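Local coordinates for protein probable AP endonuclease (African swine fever virus, PDB 6KI3) that probably cleaves the DNA backbone on the 5' side of abasic sites during DNA repair and also has 3'-5' proofreading exonuclease activity, using three zinc ions, at residues Leu224-Ala228 and Arg237-Leu241; Ile274-Asn278 and Leu289-Phe293; Glu147-Asn151 and His187-Ser191. All coordinates share one frame; numbering follows the deposited sequence.

Contact 1: Leu224-Ala228 and Arg237-Leu241. With ZN (zinc ion), chain I; nucleotides of chain C; nucleotides of chain B.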
loop_
_atom_site.group_PDB
_atom_site.type_symbol
_atom_site.label_atom_id
_atom_site.label_comp_id
_atom_site.label_asym_id
_atom_site.label_seq_id
_atom_site.Cartn_x
_atom_site.Cartn_y
_atom_site.Cartn_z
ATOM N N LEU A 224 -2.458 -3.495 -5.123
ATOM C CA LEU A 224 -2.916 -4.141 -6.355
ATOM C C LEU A 224 -3.702 -3.122 -7.169
ATOM O O LEU A 224 -4.915 -2.972 -7.015
ATOM C CB LEU A 224 -3.753 -5.376 -6.042
ATOM C CG LEU A 224 -3.048 -6.503 -5.286
ATOM C CD1 LEU A 224 -3.918 -7.752 -5.251
ATOM C CD2 LEU A 224 -1.693 -6.803 -5.907
ATOM N N ASN A 225 -3.002 -2.419 -8.056
ATOM C CA ASN A 225 -3.600 -1.367 -8.866
ATOM C C ASN A 225 -3.263 -1.587 -10.331
ATOM O O ASN A 225 -2.090 -1.751 -10.684
ATOM C CB ASN A 225 -3.113 0.021 -8.432
ATOM C CG ASN A 225 -3.399 0.314 -6.975
ATOM O OD1 ASN A 225 -4.423 -0.102 -6.434
ATOM N ND2 ASN A 225 -2.494 1.041 -6.331
ATOM N N ASP A 226 -4.288 -1.595 -11.176
ATOM C CA ASP A 226 -4.072 -1.448 -12.603
ATOM C C ASP A 226 -3.786 0.019 -12.914
ATOM O O ASP A 226 -4.047 0.911 -12.103
ATOM C CB ASP A 226 -5.288 -1.945 -13.387
ATOM C CG ASP A 226 -4.928 -2.438 -14.777
ATOM O OD1 ASP A 226 -4.063 -1.815 -15.426
ATOM O OD2 ASP A 226 -5.513 -3.449 -15.220
ATOM N N ALA A 227 -3.231 0.267 -14.096
ATOM C CA ALA A 227 -2.803 1.606 -14.476
ATOM C C ALA A 227 -3.515 2.039 -15.747
ATOM O O ALA A 227 -3.548 1.293 -16.732
ATOM C CB ALA A 227 -1.287 1.666 -14.672
ATOM N N ALA A 228 -4.082 3.241 -15.720
ATOM C CA ALA A 228 -4.686 3.849 -16.904
ATOM C C ALA A 228 -3.678 4.726 -17.639
ATOM O O ALA A 228 -3.970 5.851 -18.042
ATOM C CB ALA A 228 -5.924 4.645 -16.509
ATOM N N ARG A 237 -2.017 6.990 -12.807
ATOM C CA ARG A 237 -3.470 6.959 -12.945
ATOM C C ARG A 237 -3.951 5.559 -12.586
ATOM O O ARG A 237 -3.782 4.621 -13.372
ATOM C CB ARG A 237 -3.908 7.336 -14.362
ATOM C CG ARG A 237 -3.559 8.754 -14.775
ATOM C CD ARG A 237 -4.214 9.778 -13.862
ATOM N NE ARG A 237 -3.221 10.624 -13.206
ATOM C CZ ARG A 237 -2.809 11.796 -13.678
ATOM N NH1 ARG A 237 -1.896 12.495 -13.015
ATOM N NH2 ARG A 237 -3.308 12.270 -14.811
ATOM N N HIS A 238 -4.555 5.418 -11.408
ATOM C CA HIS A 238 -5.008 4.112 -10.953
ATOM C C HIS A 238 -6.264 3.679 -11.702
ATOM O O HIS A 238 -7.063 4.503 -12.156
ATOM C CB HIS A 238 -5.285 4.131 -9.449
ATOM C CG HIS A 238 -4.051 4.248 -8.609
ATOM N ND1 HIS A 238 -4.072 4.129 -7.237
ATOM C CD2 HIS A 238 -2.760 4.469 -8.948
ATOM C CE1 HIS A 238 -2.846 4.277 -6.765
ATOM N NE2 HIS A 238 -2.031 4.483 -7.784
ATOM N N ALA A 239 -6.434 2.365 -11.822
ATOM C CA ALA A 239 -7.592 1.794 -12.491
ATOM C C ALA A 239 -7.895 0.433 -11.882
ATOM O O ALA A 239 -7.036 -0.196 -11.259
ATOM C CB ALA A 239 -7.369 1.674 -14.003
ATOM N N SER A 240 -9.134 -0.014 -12.068
ATOM C CA SER A 240 -9.545 -1.310 -11.549
ATOM C C SER A 240 -8.832 -2.437 -12.286
ATOM O O SER A 240 -8.454 -2.306 -13.454
ATOM C CB SER A 240 -11.060 -1.479 -11.671
ATOM O OG SER A 240 -11.742 -0.647 -10.749
ATOM N N LEU A 241 -8.650 -3.556 -11.584
ATOM C CA LEU A 241 -7.942 -4.697 -12.150
ATOM C C LEU A 241 -8.633 -5.181 -13.419
ATOM O O LEU A 241 -9.861 -5.301 -13.466
ATOM C CB LEU A 241 -7.863 -5.829 -11.125
ATOM C CG LEU A 241 -7.290 -5.471 -9.750
ATOM C CD1 LEU A 241 -7.269 -6.693 -8.841
ATOM C CD2 LEU A 241 -5.901 -4.860 -9.874
HETATM ZN ZN ZN I . -0.442 5.669 -7.182
ATOM O "O5'" 3DR C 1 -2.164 6.172 -4.078
ATOM P P 3DR C 1 -0.613 6.208 -4.502
ATOM O OP1 3DR C 1 0.091 6.686 -3.256
ATOM O OP2 3DR C 1 -0.324 4.778 -4.880
ATOM O OP3 3DR C 1 -0.561 7.191 -5.647
ATOM C "C2'" 3DR C 1 -5.462 6.768 -1.210
ATOM C "C5'" 3DR C 1 -2.738 7.203 -3.278
ATOM C "C4'" 3DR C 1 -4.250 7.021 -3.281
ATOM O "O4'" 3DR C 1 -4.553 5.639 -3.088
ATOM C "C1'" 3DR C 1 -5.450 5.461 -1.990
ATOM C "C3'" 3DR C 1 -4.924 7.808 -2.170
ATOM O "O3'" 3DR C 1 -6.023 8.537 -2.718
ATOM P P DC B 8 -6.521 17.148 -12.098
ATOM O OP1 DC B 8 -7.323 16.718 -13.266
ATOM O OP2 DC B 8 -7.150 17.950 -11.025
ATOM O "O5'" DC B 8 -5.861 15.855 -11.430
ATOM C "C5'" DC B 8 -4.972 15.047 -12.189
ATOM C "C4'" DC B 8 -3.889 14.451 -11.308
ATOM O "O4'" DC B 8 -3.064 15.496 -10.773
ATOM C "C3'" DC B 8 -4.392 13.703 -10.084
ATOM O "O3'" DC B 8 -4.583 12.329 -10.401
ATOM C "C2'" DC B 8 -3.265 13.892 -9.051
ATOM C "C1'" DC B 8 -2.367 14.970 -9.672
ATOM N N1 DC B 8 -2.034 16.082 -8.737
ATOM C C2 DC B 8 -0.747 16.162 -8.192
ATOM O O2 DC B 8 0.092 15.306 -8.500
ATOM N N3 DC B 8 -0.456 17.176 -7.341
ATOM C C4 DC B 8 -1.389 18.078 -7.035
ATOM N N4 DC B 8 -1.055 19.061 -6.192
ATOM C C5 DC B 8 -2.706 18.013 -7.579
ATOM C C6 DC B 8 -2.982 17.007 -8.416
#

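Contact 2: Ile274-Asn278 and Leu289-Phe293. With ZN (zinc ion), chain J; nucleotides of chain C.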
loop_
_atom_site.group_PDB
_atom_site.type_symbol
_atom_site.label_atom_id
_atom_site.label_comp_id
_atom_site.label_asym_id
_atom_site.label_seq_id
_atom_site.Cartn_x
_atom_site.Cartn_y
_atom_site.Cartn_z
ATOM N N ILE A 274 -3.632 -4.379 -0.843
ATOM C CA ILE A 274 -4.571 -3.268 -0.737
ATOM C C ILE A 274 -4.896 -2.767 -2.136
ATOM O O ILE A 274 -3.990 -2.452 -2.915
ATOM C CB ILE A 274 -3.999 -2.126 0.125
ATOM C CG1 ILE A 274 -3.576 -2.646 1.501
ATOM C CG2 ILE A 274 -5.017 -1.005 0.261
ATOM C CD1 ILE A 274 -4.729 -3.073 2.378
ATOM N N LEU A 275 -6.187 -2.695 -2.451
ATOM C CA LEU A 275 -6.653 -2.066 -3.680
ATOM C C LEU A 275 -6.937 -0.595 -3.404
ATOM O O LEU A 275 -7.629 -0.263 -2.437
ATOM C CB LEU A 275 -7.912 -2.755 -4.215
ATOM C CG LEU A 275 -7.803 -4.147 -4.847
ATOM C CD1 LEU A 275 -7.569 -5.237 -3.808
ATOM C CD2 LEU A 275 -9.049 -4.450 -5.668
ATOM N N GLU A 276 -6.405 0.281 -4.247
ATOM C CA GLU A 276 -6.531 1.725 -4.059
ATOM C C GLU A 276 -7.386 2.292 -5.190
ATOM O O GLU A 276 -6.873 2.705 -6.232
ATOM C CB GLU A 276 -5.155 2.381 -4.006
ATOM C CG GLU A 276 -4.198 1.711 -3.034
ATOM C CD GLU A 276 -2.841 2.384 -2.997
ATOM O OE1 GLU A 276 -2.596 3.187 -2.071
ATOM O OE2 GLU A 276 -2.021 2.114 -3.900
ATOM N N ARG A 277 -8.670 2.380 -4.952
ATOM C CA ARG A 277 -9.572 2.909 -5.927
ATOM C C ARG A 277 -10.215 4.172 -5.488
ATOM O O ARG A 277 -10.699 4.252 -4.426
ATOM C CB ARG A 277 -10.696 1.954 -6.218
ATOM C CG ARG A 277 -10.332 0.693 -6.909
ATOM C CD ARG A 277 -9.686 0.833 -8.248
ATOM N NE ARG A 277 -8.999 -0.406 -8.385
ATOM C CZ ARG A 277 -7.771 -0.615 -7.987
ATOM N NH1 ARG A 277 -7.038 0.349 -7.537
ATOM N NH2 ARG A 277 -7.268 -1.788 -8.097
ATOM N N ASN A 278 -10.214 5.140 -6.351
ATOM C CA ASN A 278 -10.859 6.362 -6.105
ATOM C C ASN A 278 -11.931 6.515 -7.161
ATOM O O ASN A 278 -11.653 6.406 -8.318
ATOM C CB ASN A 278 -9.887 7.493 -6.353
ATOM C CG ASN A 278 -8.976 7.782 -5.197
ATOM O OD1 ASN A 278 -9.000 7.119 -4.175
ATOM N ND2 ASN A 278 -8.152 8.804 -5.363
ATOM N N LEU A 289 -15.428 -2.260 -6.957
ATOM C CA LEU A 289 -14.762 -3.189 -6.051
ATOM C C LEU A 289 -15.435 -4.554 -6.042
ATOM O O LEU A 289 -14.752 -5.576 -5.907
ATOM C CB LEU A 289 -14.717 -2.606 -4.640
ATOM C CG LEU A 289 -13.946 -1.294 -4.497
ATOM C CD1 LEU A 289 -14.276 -0.631 -3.174
ATOM C CD2 LEU A 289 -12.452 -1.534 -4.618
ATOM N N THR A 290 -16.762 -4.597 -6.186
ATOM C CA THR A 290 -17.448 -5.883 -6.284
ATOM C C THR A 290 -16.944 -6.685 -7.475
ATOM O O THR A 290 -16.795 -7.909 -7.392
ATOM C CB THR A 290 -18.956 -5.668 -6.389
ATOM O OG1 THR A 290 -19.234 -4.728 -7.433
ATOM C CG2 THR A 290 -19.493 -5.136 -5.090
ATOM N N ALA A 291 -16.675 -6.010 -8.593
ATOM C CA ALA A 291 -16.115 -6.699 -9.750
ATOM C C ALA A 291 -14.697 -7.180 -9.471
ATOM O O ALA A 291 -14.322 -8.292 -9.860
ATOM C CB ALA A 291 -16.142 -5.780 -10.971
ATOM N N GLU A 292 -13.896 -6.360 -8.785
ATOM C CA GLU A 292 -12.497 -6.708 -8.562
ATOM C C GLU A 292 -12.351 -7.819 -7.528
ATOM O O GLU A 292 -11.473 -8.679 -7.658
ATOM C CB GLU A 292 -11.710 -5.471 -8.133
ATOM C CG GLU A 292 -11.587 -4.409 -9.212
ATOM C CD GLU A 292 -10.771 -3.215 -8.762
ATOM O OE1 GLU A 292 -11.374 -2.172 -8.432
ATOM O OE2 GLU A 292 -9.526 -3.315 -8.738
ATOM N N PHE A 293 -13.196 -7.821 -6.495
ATOM C CA PHE A 293 -13.041 -8.810 -5.433
ATOM C C PHE A 293 -13.680 -10.147 -5.785
ATOM O O PHE A 293 -13.237 -11.187 -5.286
ATOM C CB PHE A 293 -13.607 -8.268 -4.118
ATOM C CG PHE A 293 -12.721 -7.249 -3.457
ATOM C CD1 PHE A 293 -11.507 -7.624 -2.905
ATOM C CD2 PHE A 293 -13.097 -5.919 -3.387
ATOM C CE1 PHE A 293 -10.686 -6.693 -2.298
ATOM C CE2 PHE A 293 -12.281 -4.982 -2.782
ATOM C CZ PHE A 293 -11.074 -5.370 -2.237
HETATM ZN ZN ZN J . 0.010 3.120 -3.607
ATOM O "O5'" 3DR C 1 -2.164 6.172 -4.078
ATOM P P 3DR C 1 -0.613 6.208 -4.502
ATOM O OP1 3DR C 1 0.091 6.686 -3.256
ATOM O OP2 3DR C 1 -0.324 4.778 -4.880
ATOM O OP3 3DR C 1 -0.561 7.191 -5.647
ATOM C "C2'" 3DR C 1 -5.462 6.768 -1.210
ATOM C "C5'" 3DR C 1 -2.738 7.203 -3.278
ATOM C "C4'" 3DR C 1 -4.250 7.021 -3.281
ATOM O "O4'" 3DR C 1 -4.553 5.639 -3.088
ATOM C "C1'" 3DR C 1 -5.450 5.461 -1.990
ATOM C "C3'" 3DR C 1 -4.924 7.808 -2.170
ATOM O "O3'" 3DR C 1 -6.023 8.537 -2.718
ATOM P P DC C 2 -5.878 10.100 -3.062
ATOM O OP1 DC C 2 -6.922 10.427 -4.058
ATOM O OP2 DC C 2 -4.454 10.373 -3.360
ATOM O "O5'" DC C 2 -6.230 10.833 -1.688
ATOM C "C5'" DC C 2 -7.555 10.794 -1.181
ATOM C "C4'" DC C 2 -7.592 11.311 0.243
ATOM O "O4'" DC C 2 -7.230 12.717 0.261
ATOM C "C3'" DC C 2 -8.947 11.220 0.931
ATOM O "O3'" DC C 2 -8.750 10.992 2.319
ATOM C "C2'" DC C 2 -9.551 12.597 0.659
ATOM C "C1'" DC C 2 -8.321 13.497 0.712
ATOM N N1 DC C 2 -8.422 14.699 -0.163
ATOM C C2 DC C 2 -7.877 15.916 0.264
ATOM O O2 DC C 2 -7.322 15.974 1.369
ATOM N N3 DC C 2 -7.972 16.998 -0.548
ATOM C C4 DC C 2 -8.576 16.893 -1.732
ATOM N N4 DC C 2 -8.646 17.989 -2.497
ATOM C C5 DC C 2 -9.136 15.662 -2.186
ATOM C C6 DC C 2 -9.036 14.603 -1.377
#

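Contact 3: Glu147-Asn151 and His187-Ser191. With ZN (zinc ion), chain J; ZN (zinc ion), chain K; ZN (zinc ion), chain I; nucleotides of chain C.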
loop_
_atom_site.group_PDB
_atom_site.type_symbol
_atom_site.label_atom_id
_atom_site.label_comp_id
_atom_site.label_asym_id
_atom_site.label_seq_id
_atom_site.Cartn_x
_atom_site.Cartn_y
_atom_site.Cartn_z
ATOM N N GLU A 147 7.263 2.613 -0.346
ATOM C CA GLU A 147 6.476 2.303 -1.530
ATOM C C GLU A 147 7.269 2.583 -2.800
ATOM O O GLU A 147 8.007 3.569 -2.883
ATOM C CB GLU A 147 5.176 3.110 -1.540
ATOM C CG GLU A 147 4.261 2.789 -2.714
ATOM C CD GLU A 147 2.930 3.508 -2.640
ATOM O OE1 GLU A 147 2.139 3.390 -3.597
ATOM O OE2 GLU A 147 2.671 4.188 -1.625
ATOM N N THR A 148 7.114 1.703 -3.782
ATOM C CA THR A 148 7.704 1.909 -5.096
ATOM C C THR A 148 7.113 3.164 -5.729
ATOM O O THR A 148 5.888 3.237 -5.914
ATOM C CB THR A 148 7.452 0.698 -5.993
ATOM O OG1 THR A 148 6.042 0.452 -6.080
ATOM C CG2 THR A 148 8.140 -0.538 -5.430
ATOM N N PRO A 149 7.923 4.169 -6.058
ATOM C CA PRO A 149 7.370 5.404 -6.627
ATOM C C PRO A 149 7.191 5.330 -8.135
ATOM O O PRO A 149 7.357 4.267 -8.742
ATOM C CB PRO A 149 8.414 6.455 -6.242
ATOM C CG PRO A 149 9.698 5.691 -6.255
ATOM C CD PRO A 149 9.368 4.286 -5.791
ATOM N N HIS A 150 6.856 6.463 -8.747
ATOM C CA HIS A 150 6.689 6.549 -10.190
ATOM C C HIS A 150 7.332 7.834 -10.688
ATOM O O HIS A 150 7.035 8.918 -10.178
ATOM C CB HIS A 150 5.205 6.507 -10.580
ATOM C CG HIS A 150 4.389 7.603 -9.968
ATOM N ND1 HIS A 150 4.218 8.828 -10.574
ATOM C CD2 HIS A 150 3.707 7.662 -8.800
ATOM C CE1 HIS A 150 3.464 9.595 -9.807
ATOM N NE2 HIS A 150 3.140 8.910 -8.725
ATOM N N ASN A 151 8.228 7.707 -11.665
ATOM C CA ASN A 151 8.785 8.864 -12.351
ATOM C C ASN A 151 9.309 8.411 -13.705
ATOM O O ASN A 151 9.358 7.217 -14.009
ATOM C CB ASN A 151 9.880 9.557 -11.524
ATOM C CG ASN A 151 11.170 8.752 -11.443
ATOM O OD1 ASN A 151 11.883 8.582 -12.433
ATOM N ND2 ASN A 151 11.487 8.275 -10.246
ATOM N N HIS A 187 2.722 1.602 -10.069
ATOM C CA HIS A 187 3.864 2.509 -10.054
ATOM C C HIS A 187 5.058 1.922 -10.795
ATOM O O HIS A 187 5.700 2.615 -11.592
ATOM C CB HIS A 187 4.243 2.853 -8.614
ATOM C CG HIS A 187 3.212 3.671 -7.902
ATOM N ND1 HIS A 187 3.422 4.209 -6.651
ATOM C CD2 HIS A 187 1.963 4.042 -8.267
ATOM C CE1 HIS A 187 2.346 4.878 -6.277
ATOM N NE2 HIS A 187 1.446 4.790 -7.239
ATOM N N ILE A 188 5.377 0.648 -10.543
ATOM C CA ILE A 188 6.477 0.020 -11.270
ATOM C C ILE A 188 6.144 -0.079 -12.750
ATOM O O ILE A 188 7.039 -0.036 -13.602
ATOM C CB ILE A 188 6.818 -1.360 -10.668
ATOM C CG1 ILE A 188 5.681 -2.358 -10.898
ATOM C CG2 ILE A 188 7.133 -1.234 -9.183
ATOM C CD1 ILE A 188 6.043 -3.782 -10.531
ATOM N N TRP A 189 4.857 -0.205 -13.081
ATOM C CA TRP A 189 4.434 -0.118 -14.474
ATOM C C TRP A 189 4.699 1.275 -15.030
ATOM O O TRP A 189 5.271 1.426 -16.116
ATOM C CB TRP A 189 2.951 -0.472 -14.585
ATOM C CG TRP A 189 2.334 -0.153 -15.913
ATOM C CD1 TRP A 189 1.714 1.009 -16.270
ATOM C CD2 TRP A 189 2.259 -1.014 -17.055
ATOM N NE1 TRP A 189 1.264 0.929 -17.565
ATOM C CE2 TRP A 189 1.586 -0.304 -18.069
ATOM C CE3 TRP A 189 2.698 -2.315 -17.319
ATOM C CZ2 TRP A 189 1.340 -0.851 -19.327
ATOM C CZ3 TRP A 189 2.455 -2.855 -18.569
ATOM C CH2 TRP A 189 1.783 -2.125 -19.557
ATOM N N SER A 190 4.288 2.308 -14.288
ATOM C CA SER A 190 4.544 3.681 -14.709
ATOM C C SER A 190 6.037 3.967 -14.811
ATOM O O SER A 190 6.455 4.802 -15.620
ATOM C CB SER A 190 3.876 4.655 -13.737
ATOM O OG SER A 190 4.246 5.995 -14.010
ATOM N N SER A 191 6.853 3.285 -14.008
ATOM C CA SER A 191 8.298 3.463 -14.059
ATOM C C SER A 191 8.965 2.602 -15.124
ATOM O O SER A 191 10.188 2.682 -15.282
ATOM C CB SER A 191 8.914 3.167 -12.690
ATOM O OG SER A 191 8.535 4.149 -11.742
HETATM ZN ZN ZN J . 0.010 3.120 -3.607
HETATM ZN ZN ZN K . 1.064 5.585 -1.868
HETATM ZN ZN ZN I . -0.442 5.669 -7.182
ATOM O "O5'" 3DR C 1 -2.164 6.172 -4.078
ATOM P P 3DR C 1 -0.613 6.208 -4.502
ATOM O OP1 3DR C 1 0.091 6.686 -3.256
ATOM O OP2 3DR C 1 -0.324 4.778 -4.880
ATOM O OP3 3DR C 1 -0.561 7.191 -5.647
ATOM C "C2'" 3DR C 1 -5.462 6.768 -1.210
ATOM C "C5'" 3DR C 1 -2.738 7.203 -3.278
ATOM C "C4'" 3DR C 1 -4.250 7.021 -3.281
ATOM O "O4'" 3DR C 1 -4.553 5.639 -3.088
ATOM C "C1'" 3DR C 1 -5.450 5.461 -1.990
ATOM C "C3'" 3DR C 1 -4.924 7.808 -2.170
ATOM O "O3'" 3DR C 1 -6.023 8.537 -2.718
#

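Contact 1: Leu224-Ala228 and Arg237-Leu241
The beta hairpin formed by strands 220-227 and 238-239 brings D226 and A227 beside A239 and H238. D226 and A239 are the antiparallel hydrogen-bonded pair. A239 N donates to D226 O at 2.8 Å. The return bond, D226 N to A239 O, is weak. A227 and H238 form the next, non-hydrogen-bonded pair. Beyond them A228 N reaches R237 O at 2.7 Å in a nearly straight bond (169°).

The hairpin sits at one end of a strand of the TIM barrel, where the zinc ions lie. H238 uses this position: its NE2 binds a zinc ion at 2.1 Å. H187 and D236 complete the protein ligands, and two phosphate oxygens of the abasic-site analogue 3DR1 of chain C also bind. The side-chain amide of N225 stacks on one face of the H238 ring, offset toward the rim, with planes 29° apart. Its ND2 lies 3.3 Å from H238 CE1, but donates to E276 and D184. H238 ND1 is hydrogen-bonded to E276 O, which helps fix the turn of the ring.

D226 folds back on its own strand. With CG anti to the backbone N (chi1 -153°), OD1 accepts from A227 N at 2.6 Å through its anti lone pair. L241 lays CD2 against L224 O at 3.6 Å. The R237 guanidinium packs one face against the sugar of DC8 of chain B.

Contact 2: Ile274-Asn278 and Leu289-Phe293
E292 OE2 is gripped by two nitrogens of R277. NH2 donates to it at 2.8 Å and NE at 3.0 Å. Both bonds use the syn lone pair of OE2, and OE2 lies in the guanidinium plane. NE also donates to E292 OE1 at 3.0 Å, an oxygen tilted out of the guanidinium plane. This is a side-on salt bridge, with guanidinium and carboxylate planes only 17° apart. It joins the loop just past strand 272-275 of the TIM barrel to the C-terminal helix 282-300.

Both charged groups are buried and have further partners. R277 NH2 also donates to L224 O and NH1 to N225 OD1, while E292 accepts from S240 OG and L241 N. Within its own segment R277 NH1 makes a weak bond to E276 O. Together these bonds probably hold the guanidinium in one orientation, and the nearby arginine probably keeps E292 ionised.

R277 CG lies beside the backbone N (chi1 -68°), against L289 CD2 at 3.8 Å. The bend at chi2 then carries the chain on to E292. L275 lies beside the salt bridge. Its CB is over one face of the guanidinium, and its CD2 is 3.3 Å from E292 OE2. L275 CD1 touches F293 CE1 at 3.8 Å, and L275 CD2 lies over one face of the ring, offset toward the rim.

E276 leaves the backbone away from the helix, and its carboxylate reaches the zinc site. Its side chain is extended beyond CG, and its OE2 binds a zinc ion that E147, D184 and H223 also hold. CB and OE1 lie against the sugar of 3DR1 of chain C, with E276 OE1 at 3.3 Å from the ring oxygen O4'.

Contact 3: Glu147-Asn151 and His187-Ser191
Metal bonds tie E147 and H187 to the same phosphate, that of 3DR1 of chain C. E147 is fully extended, with CG anti to the backbone N (chi1 -177°), and its carboxylate bridges two zinc ions. OE1 binds one and OE2 the other, each at 2.1 Å. H187 NE2 binds the third zinc ion at 2.1 Å, beside D236 and H238.

One sound hydrogen bond crosses between the segments. H187 ND1 donates to T148 O at 2.8 Å. The oxygen lies in the ring plane and the donor nearly along the C=O axis (161°). This second-shell bond leaves NE2 to face the metal and fixes the rotation of the ring.

The aromatic contact is T-shaped. The edge of H150 meets the face of H187, with planes at 67° and CD2 of H150 over the ring centre.

Van der Waals packing is slight. I188 CG2 touches T148 CB at 3.7 Å, while T148 OG1 is hydrogen-bonded to D184 N. H150 CB rests against S190 OG, which is hydrogen-bonded to I235 O. H187 CE1 comes within 3.1 Å of E147 OE1, a close C-H to oxygen approach.

The loop after strand 143-147 is thereby fastened to helix 185-190. Three zinc ions held by histidines and acidic residues at one end of a TIM barrel are the hallmark of the endonuclease IV active site.

In the fold
All three contacts are largely buried and lie around the zinc centre of the barrel. Contacts 1 and 2 share a sheet, since strands 220-227 and 272-275 are neighbours. They touch directly: side chains of contact 1 hydrogen-bond to E276 and E292 of contact 2. Contact 3 joins a loop and a short helix instead. It meets contact 1 at the zinc ion bound by H187 and H238, and A227 packs on W189. Contacts 2 and 3 do not touch, but both reach the zinc ion bound by E147 and E276. All three give a zinc ligand. Contact 1 adds backbone pairing, contact 2 a buried ion pair between the loop after strand 272-275 and helix 282-300, and contact 3 a T-shaped histidine pair.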